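Local coordinates for tRNA (guanine(9)-N1)-methyltransferase (Schizosaccharomyces pombe, PDB 4JWH), which transfers a methyl group from S-adenosyl-L-methionine to N1 of guanosine 9 in cytoplasmic tRNA, yielding N(1)-methylguanosine and S-adenosyl-L-homocysteine, at residues L223-A228 with I233-L238; V107-F112 with K176-E181; S262-L265 with D269-K272. One frame throughout, in Å; residues are numbered along the deposited sequence.

How the contacts relate
Contacts 1 and 2 lie in the buried core and lean on the same parallel sheet, contact 1 at one of its two edge strands, 234-236, and contact 2 at the inner strand 105-109. Contact 3, only partly buried, joins the last two helices on the opposite side of the chain's centre from contact 2. The chemistry follows the place: polar bonds and cofactor recognition in contact 1, a buried carboxylate beside a tyrosine in contact 2, stacked indoles in contact 3. Contacts 1 and 2 meet through the salt bridge Lys227 NZ to Asp109 OD2, 2.7 Å long, whereas contacts 1 and 3 meet by packing alone, with Leu238 CD2 3.9 Å from Trp270 CZ3.

Contact 1 (L223-A228 with I233-L238); sequences LCQNKA and IKTAKL. With SAH (S-adenosyl-L-homocysteine), chain C.
Thr235 OG1 is gripped by three groups: it donates to Gln225 OE1 at 2.8 Å, accepts from a water, and is also hydrogen-bonded to Ser196 OG. The bond to the amide lies in the carbonyl plane on a lone pair of OE1, with a C=O...donor angle of 110°. The same water takes a bond from Gln225 NE2 at 2.8 Å, and thus spans amide and hydroxyl. A bend at chi2 (68°) brings the glutamine amide round to the threonine, whose side chain it crosses at about a right angle. Were the glutamine an alanine, the Thr235 hydroxyl would probably lose this acceptor and the water one of its anchors. The threonine methyl CG2 packs on Ala228 CB at 3.5 Å, and Ile233 N closes a nearly straight bond to Ala228 O (2.9 Å). Both segments also bind S-adenosyl-L-homocysteine: Cys224 N donates to carboxylate oxygen OXT at 3.1 Å, and Leu238 N to adenine N1, likewise at 3.1 Å. Helix 223-231 thus holds one end of the bound product and the chain leaving strand 234-236 the other, while Tyr191 of the adjacent strand 189-192 touches Cys224 and Ala228 and pairs through its backbone with Lys234 and Ala236.

Contact 2 (V107-F112 with K176-E181); sequences VLDCAF and KSYLEE
Tyr178, which meets both Val107 and Asp109, follows directly on Ser177, the N-cap of helix 178-181. Ser177 forms a capping box with Glu180: Ser177 OG accepts from Glu180 N at 2.9 Å, and Ser177 N donates to Glu180 OE2 at 3.0 Å. At Tyr178 the backbone N weakly holds a water, which donates to Asp109 OD1 at 2.7 Å. The tyrosine CB rests on Val107 CG1 at 3.9 Å. Beyond it CG takes the crowded position between backbone N and carbonyl carbon (chi1 56°), a turn that directs the ring's edge to Asp109, whose OD2 lies near the ring plane, 3.2 Å from Tyr178 CE1; carboxylate and ring planes stand 88° apart. At the far end of the ring, OH is hydrogen-bonded to Gln231 OE1 of helix 223-231. Further on, Glu181 N bonds back to Ser177 O at 2.9 Å, closing the first helical turn. A carboxylate buried at the end of a central strand needs compensation, and Asp109 OD2 finds it in a hydrogen bond with Tyr191 OH and a salt bridge to the ammonium of Lys227; the polarised C-H edge of Tyr178 is likely to add a weaker favourable term.

Contact 3 (S262-L265 with D269-K272); sequences SLWL and DWEK
Aromatic stacking between Trp264 and Trp270 dominates this contact. The five-membered ring of Trp264 forms an offset stack with the six-membered ring of Trp270, centroids 4.0 Å apart and planes inclined by 24°. CD1 of Trp264 reaches in over the middle of the Trp270 indole, 3.4 Å from CE2 of Trp270, while Trp270 CZ2 lies over a face of Trp264 toward its rim. Trp264 holds its indole out from helix 254-267 toward the following helix because its CG lies opposite the main-chain nitrogen (chi1 -171°), whereas Trp270 swings its ring back to meet it.

CH-pi packing extends the overlap: Trp264 CB stands 4.2 Å from the centroid of the Trp270 six-membered ring, only 19° from the ring normal. Through this methylene the base of one side chain, as well as its indole, bears on the other ring. The main chain comes close as well, with Asp269 N 3.5 Å from Trp264 CD1, obliquely to the indole.

Polar terms act around the stack, not through it. The two indole nitrogens, Trp264 NE1 and Trp270 NE1, approach to 3.3 Å, but both are donors and do not bond to each other; Trp270 NE1 gives its hydrogen to Thr201 O, which should help fix the rotation of that ring. The CB of Asp269 points away from segment 262-265, and its OD2 accepts from Lys272 N at 3.2 Å, the donor coming from above the carboxylate plane. Lys272 in turn makes a cation-pi contact with Tyr267.

Here two successive helices, 254-267 and 270-277, are joined by a short link, the second opened by an aspartate N-cap and the pair clasped by stacked tryptophans. They form the C-terminal part of the SPOUT-type methyltransferase domain, and Trp270 lies close to the cofactor-binding Leu238.

Contact 1 (L223-A228 with I233-L238)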
# COMPACT_ATOMS: atom_id res chain seq x y z
N LEU A 223 -14.57 -5.58 -0.81
CA LEU A 223 -14.17 -5.73 0.59
C LEU A 223 -13.66 -4.39 1.14
O LEU A 223 -14.20 -3.83 2.14
CB LEU A 223 -13.10 -6.82 0.72
CG LEU A 223 -12.43 -7.06 2.08
CD1 LEU A 223 -13.29 -7.92 2.99
CD2 LEU A 223 -11.08 -7.70 1.87
N CYS A 224 -12.63 -3.86 0.51
CA CYS A 224 -12.00 -2.65 1.05
C CYS A 224 -12.91 -1.45 0.87
O CYS A 224 -13.04 -0.60 1.77
CB CYS A 224 -10.59 -2.44 0.48
SG CYS A 224 -9.51 -3.78 1.07
N GLN A 225 -13.60 -1.41 -0.27
CA GLN A 225 -14.55 -0.35 -0.49
C GLN A 225 -15.58 -0.34 0.65
O GLN A 225 -15.93 0.72 1.15
CB GLN A 225 -15.22 -0.46 -1.88
CG GLN A 225 -16.31 0.60 -2.18
CD GLN A 225 -15.77 2.04 -2.32
OE1 GLN A 225 -14.65 2.26 -2.74
NE2 GLN A 225 -16.60 3.02 -1.97
N ASN A 226 -16.05 -1.52 1.06
CA ASN A 226 -17.12 -1.60 2.07
C ASN A 226 -16.65 -1.16 3.43
O ASN A 226 -17.37 -0.51 4.18
CB ASN A 226 -17.65 -3.04 2.18
CG ASN A 226 -18.63 -3.38 1.06
OD1 ASN A 226 -19.23 -2.49 0.47
ND2 ASN A 226 -18.74 -4.66 0.72
N LYS A 227 -15.44 -1.55 3.75
CA LYS A 227 -14.84 -1.28 5.03
C LYS A 227 -14.68 0.23 5.22
O LYS A 227 -15.10 0.78 6.23
CB LYS A 227 -13.48 -1.98 5.12
CG LYS A 227 -12.73 -1.64 6.41
CD LYS A 227 -11.47 -2.40 6.56
CE LYS A 227 -10.81 -2.03 7.88
NZ LYS A 227 -9.65 -2.93 8.09
N ALA A 228 -14.12 0.90 4.21
CA ALA A 228 -13.86 2.34 4.30
C ALA A 228 -15.15 3.15 4.29
O ALA A 228 -15.26 4.13 5.05
CB ALA A 228 -12.91 2.81 3.17
N ILE A 233 -14.78 7.02 5.39
CA ILE A 233 -13.49 7.46 4.82
C ILE A 233 -13.57 7.42 3.31
O ILE A 233 -14.21 6.54 2.73
CB ILE A 233 -12.29 6.55 5.30
CG1 ILE A 233 -12.02 6.73 6.80
CG2 ILE A 233 -11.00 6.84 4.53
CD1 ILE A 233 -11.31 5.52 7.38
N LYS A 234 -12.90 8.36 2.66
CA LYS A 234 -12.95 8.43 1.22
C LYS A 234 -12.08 7.36 0.56
O LYS A 234 -11.05 6.95 1.10
CB LYS A 234 -12.58 9.84 0.73
N THR A 235 -12.53 6.88 -0.60
CA THR A 235 -11.86 5.84 -1.36
C THR A 235 -11.58 6.40 -2.74
O THR A 235 -12.18 7.39 -3.15
CB THR A 235 -12.75 4.59 -1.49
OG1 THR A 235 -13.93 4.91 -2.23
CG2 THR A 235 -13.18 4.06 -0.10
N ALA A 236 -10.67 5.76 -3.46
CA ALA A 236 -10.22 6.20 -4.78
C ALA A 236 -9.54 5.03 -5.46
O ALA A 236 -8.76 4.28 -4.81
CB ALA A 236 -9.25 7.35 -4.66
N LYS A 237 -9.82 4.85 -6.75
CA LYS A 237 -9.08 3.88 -7.55
C LYS A 237 -7.98 4.56 -8.36
O LYS A 237 -8.07 5.74 -8.67
CB LYS A 237 -10.01 3.15 -8.50
CG LYS A 237 -10.58 4.03 -9.59
CD LYS A 237 -11.64 3.27 -10.34
CE LYS A 237 -12.61 4.23 -11.06
NZ LYS A 237 -12.91 3.52 -12.32
N LEU A 238 -6.96 3.79 -8.70
CA LEU A 238 -5.86 4.26 -9.52
C LEU A 238 -6.39 4.64 -10.91
O LEU A 238 -7.33 3.99 -11.41
CB LEU A 238 -4.78 3.18 -9.65
CG LEU A 238 -3.92 2.92 -8.40
CD1 LEU A 238 -2.97 1.78 -8.64
CD2 LEU A 238 -3.15 4.18 -8.03
N SAH C . -10.78 -7.66 -3.09
CA SAH C . -9.70 -6.96 -2.41
CB SAH C . -8.40 -7.30 -3.19
CG SAH C . -7.52 -6.13 -3.32
SD SAH C . -5.90 -6.13 -3.99
C SAH C . -10.16 -5.53 -2.17
O SAH C . -9.48 -4.55 -2.16
OXT SAH C . -11.31 -5.33 -1.90
C5' SAH C . -4.99 -5.42 -2.68
C4' SAH C . -5.03 -3.91 -2.51
O4' SAH C . -4.40 -3.23 -3.56
C3' SAH C . -6.41 -3.25 -2.38
O3' SAH C . -6.93 -3.36 -1.08
C2' SAH C . -6.17 -1.84 -2.80
O2' SAH C . -5.73 -1.13 -1.69
C1' SAH C . -5.08 -2.03 -3.81
N9 SAH C . -5.55 -1.95 -5.21
C8 SAH C . -5.49 -2.89 -6.10
N7 SAH C . -5.92 -2.50 -7.27
C5 SAH C . -6.23 -1.25 -7.15
C6 SAH C . -6.77 -0.19 -8.01
N6 SAH C . -7.04 -0.44 -9.26
N1 SAH C . -6.96 0.99 -7.48
C2 SAH C . -6.68 1.24 -6.21
N3 SAH C . -6.22 0.35 -5.38
C4 SAH C . -5.97 -0.89 -5.77
O HOH W 1 -16.57 5.41 -3.41

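Contact 2 (V107-F112 with K176-E181)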
# COMPACT_ATOMS: atom_id res chain seq x y z
N VAL A 107 -0.28 3.42 4.46
CA VAL A 107 -0.67 2.39 5.42
C VAL A 107 -0.98 1.06 4.73
O VAL A 107 -1.87 0.99 3.86
CB VAL A 107 -1.94 2.81 6.20
CG1 VAL A 107 -2.42 1.72 7.10
CG2 VAL A 107 -1.72 4.14 6.96
N LEU A 108 -0.29 0.00 5.16
CA LEU A 108 -0.75 -1.34 4.84
C LEU A 108 -1.75 -1.79 5.92
O LEU A 108 -1.38 -1.96 7.11
CB LEU A 108 0.42 -2.31 4.66
CG LEU A 108 1.58 -1.80 3.80
CD1 LEU A 108 2.71 -2.82 3.68
CD2 LEU A 108 1.12 -1.29 2.40
N ASP A 109 -3.02 -1.92 5.51
CA ASP A 109 -4.09 -2.30 6.42
C ASP A 109 -4.06 -3.82 6.53
O ASP A 109 -4.55 -4.53 5.66
CB ASP A 109 -5.45 -1.81 5.91
CG ASP A 109 -6.63 -2.34 6.73
OD1 ASP A 109 -6.45 -2.80 7.89
OD2 ASP A 109 -7.76 -2.25 6.23
N CYS A 110 -3.48 -4.30 7.63
CA CYS A 110 -3.29 -5.73 7.78
C CYS A 110 -4.36 -6.39 8.63
O CYS A 110 -4.07 -7.29 9.39
CB CYS A 110 -1.89 -6.04 8.35
SG CYS A 110 -0.49 -5.47 7.35
N ALA A 111 -5.61 -5.96 8.47
CA ALA A 111 -6.73 -6.49 9.24
C ALA A 111 -7.38 -7.76 8.71
O ALA A 111 -8.40 -8.19 9.26
CB ALA A 111 -7.81 -5.39 9.42
N PHE A 112 -6.82 -8.38 7.67
CA PHE A 112 -7.57 -9.45 6.94
C PHE A 112 -6.95 -10.85 7.03
O PHE A 112 -7.24 -11.72 6.21
CB PHE A 112 -7.77 -9.07 5.46
CG PHE A 112 -8.19 -7.65 5.26
CD1 PHE A 112 -9.51 -7.26 5.50
CD2 PHE A 112 -7.26 -6.70 4.85
CE1 PHE A 112 -9.90 -5.93 5.33
CE2 PHE A 112 -7.63 -5.38 4.68
CZ PHE A 112 -8.96 -4.99 4.92
N LYS A 176 -2.40 -1.39 16.49
CA LYS A 176 -3.50 -0.43 16.31
C LYS A 176 -4.02 -0.50 14.88
O LYS A 176 -3.25 -0.71 13.92
CB LYS A 176 -3.08 1.02 16.62
CG LYS A 176 -2.70 1.25 18.11
CD LYS A 176 -2.39 2.73 18.34
CE LYS A 176 -2.20 3.04 19.82
NZ LYS A 176 -0.89 2.53 20.33
N SER A 177 -5.33 -0.32 14.75
CA SER A 177 -5.96 -0.13 13.43
C SER A 177 -5.52 1.23 12.91
O SER A 177 -5.07 2.07 13.71
CB SER A 177 -7.47 -0.14 13.59
OG SER A 177 -7.88 1.09 14.17
N TYR A 178 -5.63 1.46 11.60
CA TYR A 178 -5.33 2.78 11.02
C TYR A 178 -6.24 3.85 11.61
O TYR A 178 -5.80 5.00 11.81
CB TYR A 178 -5.34 2.82 9.47
CG TYR A 178 -6.64 2.35 8.77
CD1 TYR A 178 -6.70 1.11 8.15
CD2 TYR A 178 -7.74 3.17 8.68
CE1 TYR A 178 -7.89 0.67 7.51
CE2 TYR A 178 -8.94 2.74 8.01
CZ TYR A 178 -9.00 1.49 7.45
OH TYR A 178 -10.14 1.06 6.81
N LEU A 179 -7.49 3.48 11.88
CA LEU A 179 -8.50 4.37 12.45
C LEU A 179 -8.06 4.80 13.85
O LEU A 179 -8.23 5.96 14.21
CB LEU A 179 -9.89 3.72 12.47
CG LEU A 179 -11.12 4.66 12.59
CD1 LEU A 179 -11.19 5.67 11.45
CD2 LEU A 179 -12.45 3.87 12.69
N GLU A 180 -7.47 3.88 14.60
CA GLU A 180 -6.92 4.18 15.91
C GLU A 180 -5.70 5.04 15.79
O GLU A 180 -5.63 6.09 16.43
CB GLU A 180 -6.61 2.89 16.71
CG GLU A 180 -7.88 2.13 17.10
CD GLU A 180 -7.62 0.77 17.76
OE1 GLU A 180 -8.42 0.42 18.66
OE2 GLU A 180 -6.67 0.04 17.38
N GLU A 181 -4.74 4.62 14.97
CA GLU A 181 -3.48 5.32 14.82
C GLU A 181 -3.63 6.75 14.25
O GLU A 181 -2.88 7.65 14.65
CB GLU A 181 -2.50 4.45 14.02
CG GLU A 181 -1.15 5.07 13.69
CD GLU A 181 -0.21 5.13 14.89
OE1 GLU A 181 0.65 6.04 14.89
OE2 GLU A 181 -0.31 4.28 15.81
O HOH W 2 -5.74 -1.47 10.07

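Contact 3 (S262-L265 with D269-K272)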
# COMPACT_ATOMS: atom_id res chain seq x y z
N SER A 262 4.73 5.24 -5.29
CA SER A 262 6.07 5.73 -5.03
C SER A 262 6.69 6.32 -6.30
O SER A 262 7.33 7.39 -6.27
CB SER A 262 6.91 4.56 -4.48
OG SER A 262 8.22 4.96 -4.14
N LEU A 263 6.44 5.66 -7.43
CA LEU A 263 6.94 6.17 -8.70
C LEU A 263 6.22 7.45 -9.15
O LEU A 263 6.80 8.32 -9.82
CB LEU A 263 6.92 5.09 -9.78
CG LEU A 263 8.04 4.04 -9.57
CD1 LEU A 263 7.94 2.88 -10.58
CD2 LEU A 263 9.41 4.65 -9.63
N TRP A 264 4.95 7.58 -8.78
CA TRP A 264 4.25 8.80 -9.07
C TRP A 264 4.92 9.97 -8.33
O TRP A 264 5.09 11.04 -8.90
CB TRP A 264 2.76 8.74 -8.74
CG TRP A 264 2.07 9.98 -9.29
CD1 TRP A 264 1.57 10.15 -10.55
CD2 TRP A 264 1.85 11.23 -8.60
NE1 TRP A 264 1.05 11.43 -10.69
CE2 TRP A 264 1.20 12.10 -9.50
CE3 TRP A 264 2.15 11.68 -7.30
CZ2 TRP A 264 0.85 13.42 -9.15
CZ3 TRP A 264 1.80 12.98 -6.95
CH2 TRP A 264 1.15 13.84 -7.87
N LEU A 265 5.28 9.77 -7.07
CA LEU A 265 6.02 10.81 -6.34
C LEU A 265 7.24 11.28 -7.14
O LEU A 265 7.47 12.49 -7.29
CB LEU A 265 6.41 10.34 -4.95
CG LEU A 265 5.21 10.03 -4.07
CD1 LEU A 265 5.64 9.44 -2.74
CD2 LEU A 265 4.32 11.29 -3.87
N ASP A 269 3.67 11.46 -13.06
CA ASP A 269 3.19 11.05 -14.37
C ASP A 269 2.68 9.63 -14.14
O ASP A 269 3.46 8.72 -13.81
CB ASP A 269 4.41 11.12 -15.32
CG ASP A 269 4.13 10.60 -16.73
OD1 ASP A 269 4.98 10.89 -17.62
OD2 ASP A 269 3.11 9.93 -16.98
N TRP A 270 1.37 9.41 -14.26
CA TRP A 270 0.87 8.06 -13.98
C TRP A 270 1.30 7.10 -15.07
O TRP A 270 1.56 5.94 -14.78
CB TRP A 270 -0.66 7.97 -13.79
CG TRP A 270 -1.15 8.74 -12.63
CD1 TRP A 270 -1.71 9.99 -12.64
CD2 TRP A 270 -1.15 8.31 -11.27
NE1 TRP A 270 -2.04 10.37 -11.36
CE2 TRP A 270 -1.71 9.35 -10.50
CE3 TRP A 270 -0.71 7.14 -10.61
CZ2 TRP A 270 -1.84 9.28 -9.11
CZ3 TRP A 270 -0.84 7.06 -9.22
CH2 TRP A 270 -1.40 8.13 -8.49
N GLU A 271 1.39 7.58 -16.31
CA GLU A 271 1.70 6.68 -17.44
C GLU A 271 3.08 6.05 -17.27
O GLU A 271 3.25 4.86 -17.50
CB GLU A 271 1.51 7.39 -18.79
CG GLU A 271 0.05 7.90 -18.90
CD GLU A 271 -0.32 8.57 -20.22
OE1 GLU A 271 0.30 9.59 -20.58
OE2 GLU A 271 -1.25 8.05 -20.88
N LYS A 272 4.05 6.84 -16.81
CA LYS A 272 5.39 6.33 -16.61
C LYS A 272 5.42 5.28 -15.50
O LYS A 272 6.12 4.28 -15.62
CB LYS A 272 6.38 7.44 -16.29
CG LYS A 272 7.80 7.01 -16.62
CD LYS A 272 8.75 8.17 -16.60
CE LYS A 272 10.17 7.65 -16.76
NZ LYS A 272 11.15 8.78 -16.73